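Local coordinates for 401aa long hypothetical glucose-1-phosphate thymidylyltransferase (Sulfolobus tokodaii, PDB 2GGO), which probably acts as a bifunctional enzyme in the synthesis of UDP-N-acetylglucosamine and UDP-N-acetylgalactosamine, pairing a nucleotidyltransferase section with a hexapeptide-repeat section, at residues 114-124 and 195-206. Residues are numbered along the deposited sequence; the frame is centred on the assembly and turned at random.
Sequences LKENAIIGVKV and HRVKVIEYEGYW
Gly121 N donates to Ile200 O at 2.8 Å, in the parallel pairing of strand 117-123 with 197-201. Ile200 N donates to Ile119 O. Tyr202 N continues the pairing to Gly121 O. At the other end Lys198 N binds Asn117 O, while the bond from Ile119 N to Lys198 O is weak. A water bridges Asn117 N and ND2 to Arg196 O, and Asn117 OD1 accepts from Asn164 N.

Two charged pairs flank the strands. Lys123 bends at chi3 and chi4, which brings NZ to 3.1 Å from Glu201 OE2. Glu201 meets it with CG anti to the backbone N (chi1 -159°). A glutamine in place of Glu201 would probably leave the Lys123 ammonium without its opposite charge and let the bent chain swing away. Glu116 OE2 and Arg196 NE form a long salt bridge, 3.7 Å, with carboxylate and guanidinium planes 67° apart. The buried OE2 has no hydrogen-bonding partner.

Apolar packing runs along both faces. Ala118 CB meets Lys198 CB at 3.7 Å, and Leu114 CD1 reaches Ile200 CD1 tip to tip. Ile120 CG2 presses on Tyr202 CB at 3.5 Å. On the other face Ile119 CG2 meets Val199 CG2 at 4.0 Å. Val122 CG1 sits over one face of the Trp206 indole, a CH-pi contact 4.0 Å from the six-membered ring centroid.

The side chain of Ile119 lies about 5 Å from that of Asn157, which probably binds N-acetylglucosamine 1-phosphate. Strand 197-201 is the edge strand of the mixed sheet in the nucleotidyltransferase domain. Strand 117-123 separates it from the antiparallel strand 155-164, whose Ala158 O accepts from Trp206 NE1. Helix 106-111 packs on Ala118, Ile120 and Ile200; helix 184-194 packs on Asn117, Ile119 and Val197.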
# COMPACT_ATOMS: atom_id res chain seq x y z
N LEU A 114 1.07 -6.65 27.91
CA LEU A 114 0.52 -5.62 28.82
C LEU A 114 -0.89 -6.00 29.20
O LEU A 114 -1.66 -6.46 28.34
CB LEU A 114 0.48 -4.24 28.15
CG LEU A 114 1.75 -3.60 27.61
CD1 LEU A 114 1.47 -2.25 27.07
CD2 LEU A 114 2.75 -3.49 28.68
N LYS A 115 -1.25 -5.77 30.47
CA LYS A 115 -2.58 -6.03 30.97
C LYS A 115 -3.48 -4.89 30.60
O LYS A 115 -4.67 -5.10 30.34
CB LYS A 115 -2.53 -6.16 32.49
CG LYS A 115 -3.90 -6.24 33.17
CD LYS A 115 -4.06 -7.50 34.03
CE LYS A 115 -5.49 -7.61 34.62
NZ LYS A 115 -6.61 -7.44 33.61
N GLU A 116 -2.92 -3.68 30.59
CA GLU A 116 -3.71 -2.50 30.28
C GLU A 116 -3.94 -2.32 28.79
O GLU A 116 -3.24 -2.93 27.95
CB GLU A 116 -3.05 -1.23 30.84
CG GLU A 116 -2.13 -1.46 32.01
CD GLU A 116 -0.69 -1.38 31.59
OE1 GLU A 116 0.15 -2.23 32.01
OE2 GLU A 116 -0.40 -0.44 30.83
N ASN A 117 -4.94 -1.50 28.46
CA ASN A 117 -5.15 -1.04 27.11
C ASN A 117 -3.97 -0.19 26.69
O ASN A 117 -3.62 0.76 27.38
CB ASN A 117 -6.42 -0.21 27.05
CG ASN A 117 -7.65 -1.02 27.36
OD1 ASN A 117 -8.19 -1.70 26.51
ND2 ASN A 117 -8.13 -0.92 28.60
N ALA A 118 -3.36 -0.52 25.56
CA ALA A 118 -2.25 0.28 25.02
C ALA A 118 -2.42 0.66 23.53
O ALA A 118 -3.29 0.13 22.84
CB ALA A 118 -0.90 -0.43 25.26
N ILE A 119 -1.56 1.54 23.05
CA ILE A 119 -1.69 2.11 21.72
C ILE A 119 -0.32 2.52 21.24
O ILE A 119 0.48 3.02 22.02
CB ILE A 119 -2.69 3.27 21.77
CG1 ILE A 119 -4.03 2.82 21.20
CG2 ILE A 119 -2.19 4.56 21.09
CD1 ILE A 119 -4.97 3.94 21.03
N ILE A 120 -0.02 2.26 19.97
CA ILE A 120 1.27 2.65 19.39
C ILE A 120 1.16 4.01 18.72
O ILE A 120 0.16 4.33 18.10
CB ILE A 120 1.88 1.54 18.50
CG1 ILE A 120 2.24 0.35 19.40
CG2 ILE A 120 3.14 2.03 17.77
CD1 ILE A 120 2.58 -0.94 18.69
N GLY A 121 2.19 4.83 18.93
CA GLY A 121 2.28 6.15 18.35
C GLY A 121 3.61 6.28 17.64
O GLY A 121 4.64 5.78 18.10
N VAL A 122 3.57 6.95 16.51
CA VAL A 122 4.73 7.11 15.67
C VAL A 122 4.91 8.60 15.39
O VAL A 122 3.92 9.35 15.29
CB VAL A 122 4.60 6.26 14.35
CG1 VAL A 122 3.36 6.63 13.55
CG2 VAL A 122 5.85 6.35 13.49
N LYS A 123 6.16 9.04 15.32
CA LYS A 123 6.44 10.43 14.99
C LYS A 123 6.57 10.66 13.47
O LYS A 123 7.50 10.15 12.81
CB LYS A 123 7.65 10.95 15.78
CG LYS A 123 7.40 11.16 17.28
CD LYS A 123 8.53 11.99 17.88
CE LYS A 123 8.98 11.47 19.23
NZ LYS A 123 10.49 11.30 19.25
N VAL A 124 5.59 11.41 12.94
CA VAL A 124 5.56 11.86 11.54
C VAL A 124 5.85 13.35 11.44
O VAL A 124 5.41 14.14 12.29
CB VAL A 124 4.21 11.55 10.81
CG1 VAL A 124 3.95 10.06 10.77
CG2 VAL A 124 3.05 12.30 11.43
N HIS A 195 -10.04 4.78 32.01
CA HIS A 195 -8.95 3.82 31.95
C HIS A 195 -7.65 4.44 31.50
O HIS A 195 -7.61 5.38 30.70
CB HIS A 195 -9.31 2.65 31.04
CG HIS A 195 -10.41 1.79 31.58
ND1 HIS A 195 -11.74 2.05 31.33
CD2 HIS A 195 -10.37 0.68 32.35
CE1 HIS A 195 -12.48 1.13 31.93
NE2 HIS A 195 -11.67 0.29 32.55
N ARG A 196 -6.58 3.87 32.05
CA ARG A 196 -5.22 4.20 31.68
C ARG A 196 -4.91 3.43 30.39
O ARG A 196 -4.96 2.19 30.34
CB ARG A 196 -4.31 3.82 32.84
CG ARG A 196 -2.93 3.37 32.51
CD ARG A 196 -2.53 2.32 33.53
NE ARG A 196 -1.12 1.99 33.46
CZ ARG A 196 -0.15 2.76 33.96
NH1 ARG A 196 -0.43 3.91 34.57
NH2 ARG A 196 1.12 2.38 33.84
N VAL A 197 -4.63 4.20 29.33
CA VAL A 197 -4.31 3.69 28.00
C VAL A 197 -2.86 4.05 27.68
O VAL A 197 -2.58 5.18 27.30
CB VAL A 197 -5.25 4.33 26.95
CG1 VAL A 197 -5.09 3.66 25.61
CG2 VAL A 197 -6.67 4.22 27.38
N LYS A 198 -1.93 3.11 27.87
CA LYS A 198 -0.49 3.33 27.62
C LYS A 198 -0.24 3.82 26.20
O LYS A 198 -1.07 3.66 25.32
CB LYS A 198 0.30 2.03 27.82
CG LYS A 198 0.76 1.75 29.22
CD LYS A 198 1.90 0.69 29.25
CE LYS A 198 3.24 1.25 28.70
NZ LYS A 198 4.39 0.30 28.85
N VAL A 199 0.91 4.42 25.98
CA VAL A 199 1.30 4.82 24.65
C VAL A 199 2.75 4.40 24.49
O VAL A 199 3.64 4.93 25.19
CB VAL A 199 1.07 6.35 24.37
CG1 VAL A 199 1.95 6.86 23.25
CG2 VAL A 199 -0.38 6.64 24.04
N ILE A 200 2.98 3.42 23.61
CA ILE A 200 4.33 3.02 23.18
C ILE A 200 4.67 3.80 21.91
O ILE A 200 3.83 3.95 21.02
CB ILE A 200 4.45 1.50 22.87
CG1 ILE A 200 3.46 0.66 23.68
CG2 ILE A 200 5.92 1.02 22.99
CD1 ILE A 200 3.65 0.69 25.17
N GLU A 201 5.89 4.30 21.85
CA GLU A 201 6.33 5.05 20.70
C GLU A 201 6.99 4.07 19.75
O GLU A 201 7.95 3.38 20.12
CB GLU A 201 7.30 6.16 21.11
CG GLU A 201 7.43 7.31 20.09
CD GLU A 201 8.78 8.02 20.15
OE1 GLU A 201 9.38 8.14 21.25
OE2 GLU A 201 9.27 8.47 19.07
N TYR A 202 6.44 4.01 18.53
CA TYR A 202 7.00 3.18 17.46
C TYR A 202 8.36 3.71 17.02
O TYR A 202 8.51 4.91 16.77
CB TYR A 202 6.05 3.12 16.27
CG TYR A 202 6.53 2.15 15.22
CD1 TYR A 202 6.49 0.78 15.46
CD2 TYR A 202 7.06 2.59 14.02
CE1 TYR A 202 6.95 -0.13 14.52
CE2 TYR A 202 7.52 1.69 13.08
CZ TYR A 202 7.46 0.33 13.34
OH TYR A 202 7.91 -0.57 12.42
N GLU A 203 9.37 2.84 16.89
CA GLU A 203 10.68 3.36 16.51
C GLU A 203 11.18 3.26 15.03
O GLU A 203 11.62 4.29 14.47
CB GLU A 203 11.75 3.10 17.59
CG GLU A 203 11.50 4.07 18.80
CD GLU A 203 12.77 4.58 19.48
OE1 GLU A 203 13.02 5.81 19.42
OE2 GLU A 203 13.49 3.75 20.09
N GLY A 204 11.08 2.08 14.41
CA GLY A 204 11.42 1.94 12.97
C GLY A 204 10.54 2.65 11.92
O GLY A 204 10.06 3.78 12.11
N TYR A 205 10.31 1.97 10.79
CA TYR A 205 9.52 2.49 9.65
C TYR A 205 8.01 2.15 9.69
O TYR A 205 7.61 1.01 9.90
CB TYR A 205 10.19 2.02 8.34
CG TYR A 205 9.56 2.49 7.03
CD1 TYR A 205 9.85 3.76 6.50
CD2 TYR A 205 8.72 1.63 6.28
CE1 TYR A 205 9.28 4.17 5.27
CE2 TYR A 205 8.16 2.05 5.05
CZ TYR A 205 8.46 3.30 4.56
OH TYR A 205 7.90 3.72 3.37
N TRP A 206 7.21 3.18 9.48
CA TRP A 206 5.77 3.15 9.40
C TRP A 206 5.32 3.91 8.12
O TRP A 206 5.89 4.93 7.77
CB TRP A 206 5.20 3.83 10.64
CG TRP A 206 3.68 3.78 10.80
CD1 TRP A 206 2.96 2.76 11.35
CD2 TRP A 206 2.72 4.79 10.43
NE1 TRP A 206 1.61 3.07 11.35
CE2 TRP A 206 1.44 4.31 10.78
CE3 TRP A 206 2.82 6.06 9.82
CZ2 TRP A 206 0.26 5.03 10.54
CZ3 TRP A 206 1.64 6.78 9.59
CH2 TRP A 206 0.39 6.26 9.94
O HOH W 1 -6.57 0.27 30.24